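Ferric iron-binding protein HitA (Pseudomonas aeruginosa PAO1, PDB 6IWF) binds ferric iron and probably serves as the solute-binding protein of an iron-uptake system, and is involved in gallium internalization. Local coordinates at residues A[3-13]-A[29-38]; A[96-104]-A[257-266]. All coordinates share one frame; numbering follows the deposited sequence.

Overall arrangement
Both interactions belong to one mixed sheet, and their centres lie about 17 Å apart. Interaction 1 joins the parallel strands 4-9 and 30-35 and is partly buried, well away from the centre of the chain. Its chemistry is mostly backbone bonding, ended by a lysine amine bound to carbonyl oxygens. Interaction 2 lies deeper. There strand 97-108 pairs briefly and antiparallel with strand 264-265, and a buried carboxylate takes a hydroxyl and a guanidinium group. The two meet beside the iron site: Gln11 of interaction 1 touches Arg102 and Glu263 of interaction 2. Iron is absent from this chain.

Interaction 1: A[3-13]-A[29-38]; sequences VTLTLYNGQHA and IQVKIRKGGD
Lys35 reaches from the end of strand 30-35 to Asn9 and Gln11, across the turn that follows strand 4-9. Its CG stands anti to the backbone N (chi1 -176°), and bends at chi2 and chi4 swing the chain over the 10-12 turn. CB and CG lead out from the strand. CD then passes 3.4 Å from Asn9 O and packs against Asn9 ND2. CE lies 3.2 Å from Gln11 O and also packs against Ala13. At the tip, NZ donates to Gln11 O at 2.9 Å and to Asn9 O at 3.1 Å. Asn9 O also accepts from Gly36 N, which arrives from the opposite face of the carbonyl plane. The amine thus clamps the turn that carries His12, an iron ligand seen in this protein.

Behind the turn the strands run parallel. Leu5, Leu7 and Asn9 each donate an N-H to the second strand, and Leu5 O and Leu7 O accept from Lys32 N and Arg34 N. The bond from Leu7 N to Lys32 O is 2.7 Å long and almost straight, at 176°. On one face of the sheet, Leu7 CB meets Val31 CG1 at 4.0 Å, and Ile33 CG2 touches Asn9 CB. On the other, Arg34 CB lies above the plane of the Tyr8 ring, 3.6 Å from Tyr8 CD1, and Arg34 CD sits over the same face. The guanidinium plane stands 81° from the ring, and Arg34 NE binds Gln44.

This is a beta-alpha-beta unit, with helix 13-27 as the crossover. That helix covers Val31 and Ile33. Helix 38-48 packs on Tyr8, whose OH bonds to Glu48. Strand 56-59 pairs with the other edge of strand 4-9.

Interaction 2: A[96-104]-A[257-266]; sequences WIGITARTR and ILSQSAEYPM
The guanidinium of Arg102 has the carboxylate of Glu263 over one face, with the two planes 81° apart. The carboxylate stands nearly upright on that face, so the paired bonds of a coplanar bridge do not form. The salt bridge runs from Arg102 NH1 to Glu263 OE2, 3.1 Å. The Tyr264 ring is met at its edge: Ala101 O lies in the ring plane, 3.4 Å from Tyr264 CD2. Thr103 CG2 lies near the same plane. The ring of Phe279 meets Tyr264 edge-to-face, and Tyr264 OH binds Lys277 O.

Thr100 OG1 donates to Glu263 OE2 at 2.8 Å, from well above the carboxylate plane. The Thr100 hydroxyl sits between the backbone N and the carbonyl carbon (chi1 66°), which turns CG2 towards Ile257 CG2. Ile257 CD1 also presses on Ile99 CG2, at 3.5 Å. On the opposite side of the strand, Met266 bends at chi2 and chi3 and brings CE to 3.6 Å from Ala101 CB.

The backbones join as a short antiparallel pair. Ala101 N donates to Tyr264 O and Tyr264 N to Ala101 O, each at 2.8 Å. Met266 N adds a bond to Ile99 O.

Glu263 is gripped on both oxygens. OE2 takes Thr100 and Arg102, while OE1 accepts from Ser261 OG on its anti lone pair. This would favour a charged carboxylate in a buried place. Arg102 also forms long, weak ion pairs with Glu60 and Glu61. Glu60 is an iron ligand seen in this protein, so the contact probably forms part of the second shell of the metal site.

Interaction 1: A[3-13]-A[29-38]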
# COMPACT_ATOMS: atom_id res chain seq x y z
N VAL A 3 23.40 20.13 4.30
CA VAL A 3 21.96 19.96 4.46
C VAL A 3 21.65 18.53 4.91
O VAL A 3 22.26 17.56 4.44
CB VAL A 3 21.23 20.29 3.14
CG1 VAL A 3 19.75 19.91 3.22
CG2 VAL A 3 21.35 21.76 2.82
N THR A 4 20.71 18.42 5.84
CA THR A 4 20.13 17.13 6.22
C THR A 4 18.63 17.19 5.93
O THR A 4 17.92 18.03 6.49
CB THR A 4 20.39 16.84 7.70
OG1 THR A 4 21.80 16.65 7.90
CG2 THR A 4 19.63 15.59 8.16
N LEU A 5 18.17 16.33 5.01
CA LEU A 5 16.74 16.18 4.77
C LEU A 5 16.13 15.29 5.86
O LEU A 5 16.77 14.34 6.32
CB LEU A 5 16.48 15.55 3.40
CG LEU A 5 16.71 16.38 2.14
CD1 LEU A 5 16.34 15.59 0.88
CD2 LEU A 5 15.94 17.69 2.19
N THR A 6 14.91 15.61 6.25
CA THR A 6 14.14 14.77 7.17
C THR A 6 13.08 14.04 6.37
O THR A 6 12.27 14.68 5.68
CB THR A 6 13.50 15.60 8.29
OG1 THR A 6 14.52 16.30 9.02
CG2 THR A 6 12.74 14.69 9.24
N LEU A 7 13.11 12.71 6.41
CA LEU A 7 12.14 11.85 5.73
C LEU A 7 11.20 11.28 6.78
O LEU A 7 11.64 10.56 7.68
CB LEU A 7 12.84 10.72 4.97
CG LEU A 7 11.91 9.65 4.38
CD1 LEU A 7 11.03 10.29 3.30
CD2 LEU A 7 12.71 8.46 3.81
N TYR A 8 9.91 11.59 6.65
CA TYR A 8 8.87 10.92 7.43
C TYR A 8 8.48 9.66 6.66
O TYR A 8 7.88 9.76 5.58
CB TYR A 8 7.66 11.83 7.63
CG TYR A 8 7.80 12.81 8.79
CD1 TYR A 8 9.05 13.19 9.26
CD2 TYR A 8 6.67 13.35 9.39
CE1 TYR A 8 9.17 14.08 10.31
CE2 TYR A 8 6.79 14.25 10.45
CZ TYR A 8 8.05 14.61 10.90
OH TYR A 8 8.18 15.50 11.94
N ASN A 9 8.82 8.48 7.19
CA ASN A 9 8.68 7.23 6.45
C ASN A 9 7.58 6.37 7.05
O ASN A 9 7.77 5.72 8.09
CB ASN A 9 9.99 6.43 6.41
CG ASN A 9 9.81 5.11 5.69
OD1 ASN A 9 9.02 5.03 4.75
ND2 ASN A 9 10.50 4.06 6.16
N GLY A 10 6.43 6.35 6.37
CA GLY A 10 5.35 5.43 6.63
C GLY A 10 5.44 4.11 5.89
O GLY A 10 4.69 3.19 6.19
N GLN A 11 6.34 4.01 4.91
CA GLN A 11 6.61 2.73 4.26
C GLN A 11 7.45 1.85 5.19
O GLN A 11 7.85 2.26 6.27
CB GLN A 11 7.32 2.93 2.93
CG GLN A 11 6.48 2.62 1.70
CD GLN A 11 6.24 1.13 1.50
OE1 GLN A 11 6.37 0.33 2.42
NE2 GLN A 11 5.88 0.77 0.28
N HIS A 12 7.72 0.64 4.74
CA HIS A 12 8.46 -0.32 5.56
C HIS A 12 9.84 0.24 5.92
O HIS A 12 10.45 0.98 5.15
CB HIS A 12 8.57 -1.65 4.82
CG HIS A 12 7.31 -2.46 4.88
ND1 HIS A 12 6.37 -2.31 5.88
CD2 HIS A 12 6.83 -3.43 4.06
CE1 HIS A 12 5.37 -3.15 5.68
NE2 HIS A 12 5.63 -3.84 4.58
N ALA A 13 10.31 -0.13 7.12
CA ALA A 13 11.53 0.46 7.67
C ALA A 13 12.72 0.27 6.73
O ALA A 13 13.45 1.23 6.43
CB ALA A 13 11.82 -0.15 9.04
N ILE A 29 23.93 14.38 0.40
CA ILE A 29 22.93 14.96 1.29
C ILE A 29 22.53 13.92 2.32
O ILE A 29 22.11 12.81 1.97
CB ILE A 29 21.71 15.46 0.50
CG1 ILE A 29 22.12 16.55 -0.49
CG2 ILE A 29 20.66 16.01 1.44
CD1 ILE A 29 21.00 16.98 -1.43
N GLN A 30 22.67 14.26 3.60
CA GLN A 30 22.29 13.34 4.66
C GLN A 30 20.77 13.27 4.75
O GLN A 30 20.08 14.27 4.57
CB GLN A 30 22.86 13.79 6.00
CG GLN A 30 24.27 14.35 5.93
CD GLN A 30 25.33 13.26 5.99
OE1 GLN A 30 25.01 12.07 5.99
NE2 GLN A 30 26.59 13.66 6.04
N VAL A 31 20.25 12.08 5.03
CA VAL A 31 18.81 11.86 5.17
C VAL A 31 18.55 11.27 6.55
O VAL A 31 18.98 10.14 6.84
CB VAL A 31 18.26 10.93 4.07
CG1 VAL A 31 16.79 10.67 4.32
CG2 VAL A 31 18.49 11.53 2.69
N LYS A 32 17.85 12.02 7.39
CA LYS A 32 17.39 11.55 8.69
C LYS A 32 15.97 11.01 8.53
O LYS A 32 15.17 11.59 7.81
CB LYS A 32 17.41 12.72 9.69
CG LYS A 32 16.99 12.38 11.10
CD LYS A 32 16.79 13.65 11.91
CE LYS A 32 16.61 13.34 13.40
NZ LYS A 32 15.74 12.14 13.61
N ILE A 33 15.67 9.89 9.20
CA ILE A 33 14.39 9.19 9.00
C ILE A 33 13.60 9.18 10.30
O ILE A 33 14.06 8.66 11.32
CB ILE A 33 14.57 7.75 8.49
CG1 ILE A 33 15.34 7.75 7.17
CG2 ILE A 33 13.19 7.07 8.32
CD1 ILE A 33 15.48 6.37 6.56
N ARG A 34 12.38 9.73 10.24
CA ARG A 34 11.40 9.61 11.31
C ARG A 34 10.43 8.50 10.92
O ARG A 34 9.67 8.64 9.95
CB ARG A 34 10.68 10.94 11.53
CG ARG A 34 10.04 11.10 12.90
CD ARG A 34 8.62 10.57 12.91
NE ARG A 34 7.87 11.04 14.08
CZ ARG A 34 7.79 10.37 15.23
NH1 ARG A 34 7.09 10.86 16.24
NH2 ARG A 34 8.43 9.21 15.37
N LYS A 35 10.48 7.39 11.64
CA LYS A 35 9.66 6.23 11.31
C LYS A 35 8.32 6.31 12.02
O LYS A 35 8.25 6.67 13.20
CB LYS A 35 10.38 4.94 11.70
CG LYS A 35 9.64 3.70 11.30
CD LYS A 35 9.69 3.47 9.79
CE LYS A 35 8.79 2.32 9.38
NZ LYS A 35 7.38 2.77 9.12
N GLY A 36 7.25 5.99 11.30
CA GLY A 36 5.93 5.97 11.91
C GLY A 36 4.94 5.31 10.98
O GLY A 36 5.27 4.91 9.86
N GLY A 37 3.71 5.17 11.47
CA GLY A 37 2.63 4.76 10.60
C GLY A 37 2.14 5.93 9.77
O GLY A 37 2.24 7.09 10.17
N ASP A 38 1.61 5.61 8.58
CA ASP A 38 1.02 6.59 7.67
C ASP A 38 0.18 7.64 8.39
O ASP A 38 0.47 8.84 8.32
CB ASP A 38 0.13 5.86 6.65
CG ASP A 38 0.90 5.26 5.48
OD1 ASP A 38 2.16 5.34 5.47
OD2 ASP A 38 0.23 4.69 4.59
O HOH W 1 2.05 2.85 7.50

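Interaction 2: A[96-104]-A[257-266]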
# COMPACT_ATOMS: atom_id res chain seq x y z
N TRP A 96 1.53 15.09 -5.02
CA TRP A 96 2.12 13.86 -4.53
C TRP A 96 2.23 12.93 -5.72
O TRP A 96 1.60 13.15 -6.75
CB TRP A 96 1.32 13.24 -3.37
CG TRP A 96 -0.08 12.83 -3.71
CD1 TRP A 96 -1.21 13.56 -3.51
CD2 TRP A 96 -0.49 11.57 -4.27
NE1 TRP A 96 -2.31 12.84 -3.93
CE2 TRP A 96 -1.90 11.62 -4.40
CE3 TRP A 96 0.19 10.43 -4.70
CZ2 TRP A 96 -2.64 10.56 -4.94
CZ3 TRP A 96 -0.55 9.37 -5.23
CH2 TRP A 96 -1.95 9.45 -5.35
N ILE A 97 3.06 11.89 -5.59
CA ILE A 97 3.35 11.04 -6.73
C ILE A 97 3.49 9.60 -6.27
O ILE A 97 4.07 9.32 -5.22
CB ILE A 97 4.62 11.52 -7.48
CG1 ILE A 97 4.71 10.84 -8.84
CG2 ILE A 97 5.88 11.32 -6.64
CD1 ILE A 97 5.60 11.62 -9.83
N GLY A 98 2.95 8.69 -7.07
CA GLY A 98 3.07 7.27 -6.76
C GLY A 98 4.49 6.79 -6.98
O GLY A 98 5.18 7.24 -7.89
N ILE A 99 4.92 5.87 -6.12
CA ILE A 99 6.27 5.32 -6.15
C ILE A 99 6.26 3.85 -6.54
O ILE A 99 7.02 3.43 -7.41
CB ILE A 99 6.99 5.53 -4.80
CG1 ILE A 99 6.99 7.01 -4.39
CG2 ILE A 99 8.40 4.98 -4.86
CD1 ILE A 99 7.61 7.93 -5.44
N THR A 100 5.43 3.05 -5.86
CA THR A 100 5.22 1.66 -6.24
C THR A 100 3.74 1.35 -6.16
O THR A 100 2.97 2.09 -5.54
CB THR A 100 5.96 0.66 -5.33
OG1 THR A 100 5.41 0.73 -4.01
CG2 THR A 100 7.48 0.93 -5.29
N ALA A 101 3.34 0.26 -6.80
CA ALA A 101 1.98 -0.26 -6.70
C ALA A 101 2.04 -1.70 -6.19
O ALA A 101 3.03 -2.41 -6.39
CB ALA A 101 1.23 -0.22 -8.05
N ARG A 102 0.98 -2.12 -5.52
CA ARG A 102 0.88 -3.49 -5.01
C ARG A 102 -0.53 -3.98 -5.30
O ARG A 102 -1.42 -3.20 -5.64
CB ARG A 102 1.11 -3.55 -3.51
CG ARG A 102 -0.09 -2.94 -2.85
CD ARG A 102 0.20 -2.16 -1.65
NE ARG A 102 1.20 -1.13 -1.85
CZ ARG A 102 1.78 -0.53 -0.82
NH1 ARG A 102 2.69 0.40 -1.01
NH2 ARG A 102 1.44 -0.90 0.41
N THR A 103 -0.76 -5.28 -5.07
CA THR A 103 -2.08 -5.84 -5.34
C THR A 103 -2.54 -6.71 -4.19
O THR A 103 -1.74 -7.42 -3.56
CB THR A 103 -2.09 -6.65 -6.67
OG1 THR A 103 -3.42 -7.12 -6.95
CG2 THR A 103 -1.13 -7.84 -6.64
N ARG A 104 -3.84 -6.67 -3.92
CA ARG A 104 -4.43 -7.61 -2.97
C ARG A 104 -4.45 -9.01 -3.59
O ARG A 104 -4.61 -9.17 -4.80
CB ARG A 104 -5.85 -7.19 -2.59
CG ARG A 104 -5.93 -5.76 -2.04
CD ARG A 104 -5.43 -5.69 -0.64
NE ARG A 104 -6.28 -6.44 0.30
CZ ARG A 104 -5.96 -6.57 1.58
NH1 ARG A 104 -4.84 -5.99 2.03
NH2 ARG A 104 -6.73 -7.24 2.41
N ILE A 257 14.37 0.74 -3.97
CA ILE A 257 13.10 0.50 -3.30
C ILE A 257 12.63 -0.93 -3.54
O ILE A 257 12.23 -1.64 -2.61
CB ILE A 257 12.06 1.53 -3.76
CG1 ILE A 257 12.42 2.92 -3.19
CG2 ILE A 257 10.66 1.13 -3.35
CD1 ILE A 257 11.68 4.06 -3.88
N LEU A 258 12.68 -1.38 -4.80
CA LEU A 258 12.20 -2.71 -5.15
C LEU A 258 13.07 -3.82 -4.58
O LEU A 258 12.60 -4.95 -4.43
CB LEU A 258 12.10 -2.84 -6.67
CG LEU A 258 10.99 -1.91 -7.21
CD1 LEU A 258 10.90 -1.98 -8.74
CD2 LEU A 258 9.66 -2.25 -6.56
N SER A 259 14.32 -3.51 -4.20
CA SER A 259 15.16 -4.51 -3.55
C SER A 259 14.64 -4.90 -2.17
O SER A 259 15.02 -5.96 -1.66
CB SER A 259 16.60 -4.00 -3.45
OG SER A 259 16.70 -2.90 -2.54
N GLN A 260 13.78 -4.08 -1.57
CA GLN A 260 13.23 -4.35 -0.25
C GLN A 260 11.76 -4.76 -0.24
O GLN A 260 11.30 -5.31 0.77
CB GLN A 260 13.40 -3.13 0.65
CG GLN A 260 14.85 -2.71 0.82
CD GLN A 260 15.70 -3.82 1.40
OE1 GLN A 260 15.29 -4.50 2.35
NE2 GLN A 260 16.88 -4.03 0.83
N SER A 261 11.02 -4.50 -1.30
CA SER A 261 9.63 -4.96 -1.31
C SER A 261 9.24 -5.32 -2.73
O SER A 261 9.51 -4.56 -3.67
CB SER A 261 8.68 -3.91 -0.74
OG SER A 261 7.40 -4.50 -0.51
N ALA A 262 8.61 -6.48 -2.87
CA ALA A 262 8.23 -7.04 -4.17
C ALA A 262 6.95 -6.34 -4.62
O ALA A 262 5.83 -6.82 -4.43
CB ALA A 262 8.06 -8.55 -4.07
N GLU A 263 7.13 -5.17 -5.22
CA GLU A 263 6.03 -4.33 -5.67
C GLU A 263 6.27 -3.95 -7.12
O GLU A 263 7.27 -4.33 -7.73
CB GLU A 263 5.88 -3.10 -4.77
CG GLU A 263 5.61 -3.51 -3.31
CD GLU A 263 5.16 -2.37 -2.42
OE1 GLU A 263 5.62 -2.32 -1.25
OE2 GLU A 263 4.33 -1.54 -2.85
N TYR A 264 5.32 -3.22 -7.68
CA TYR A 264 5.43 -2.84 -9.09
C TYR A 264 5.92 -1.40 -9.21
O TYR A 264 5.34 -0.49 -8.59
CB TYR A 264 4.08 -2.98 -9.78
CG TYR A 264 3.55 -4.38 -9.77
CD1 TYR A 264 3.86 -5.26 -10.81
CD2 TYR A 264 2.73 -4.83 -8.75
CE1 TYR A 264 3.36 -6.57 -10.81
CE2 TYR A 264 2.22 -6.13 -8.75
CZ TYR A 264 2.56 -6.99 -9.78
OH TYR A 264 2.06 -8.28 -9.77
N PRO A 265 6.95 -1.14 -10.01
CA PRO A 265 7.47 0.23 -10.10
C PRO A 265 6.49 1.17 -10.80
O PRO A 265 5.77 0.78 -11.73
CB PRO A 265 8.76 0.07 -10.91
CG PRO A 265 8.55 -1.18 -11.70
CD PRO A 265 7.71 -2.09 -10.83
N MET A 266 6.49 2.43 -10.37
CA MET A 266 5.62 3.42 -10.99
C MET A 266 6.34 4.25 -12.06
O MET A 266 5.66 4.90 -12.85
CB MET A 266 5.01 4.36 -9.94
CG MET A 266 4.01 3.64 -9.00
SD MET A 266 2.40 3.32 -9.74
CE MET A 266 2.63 1.79 -10.64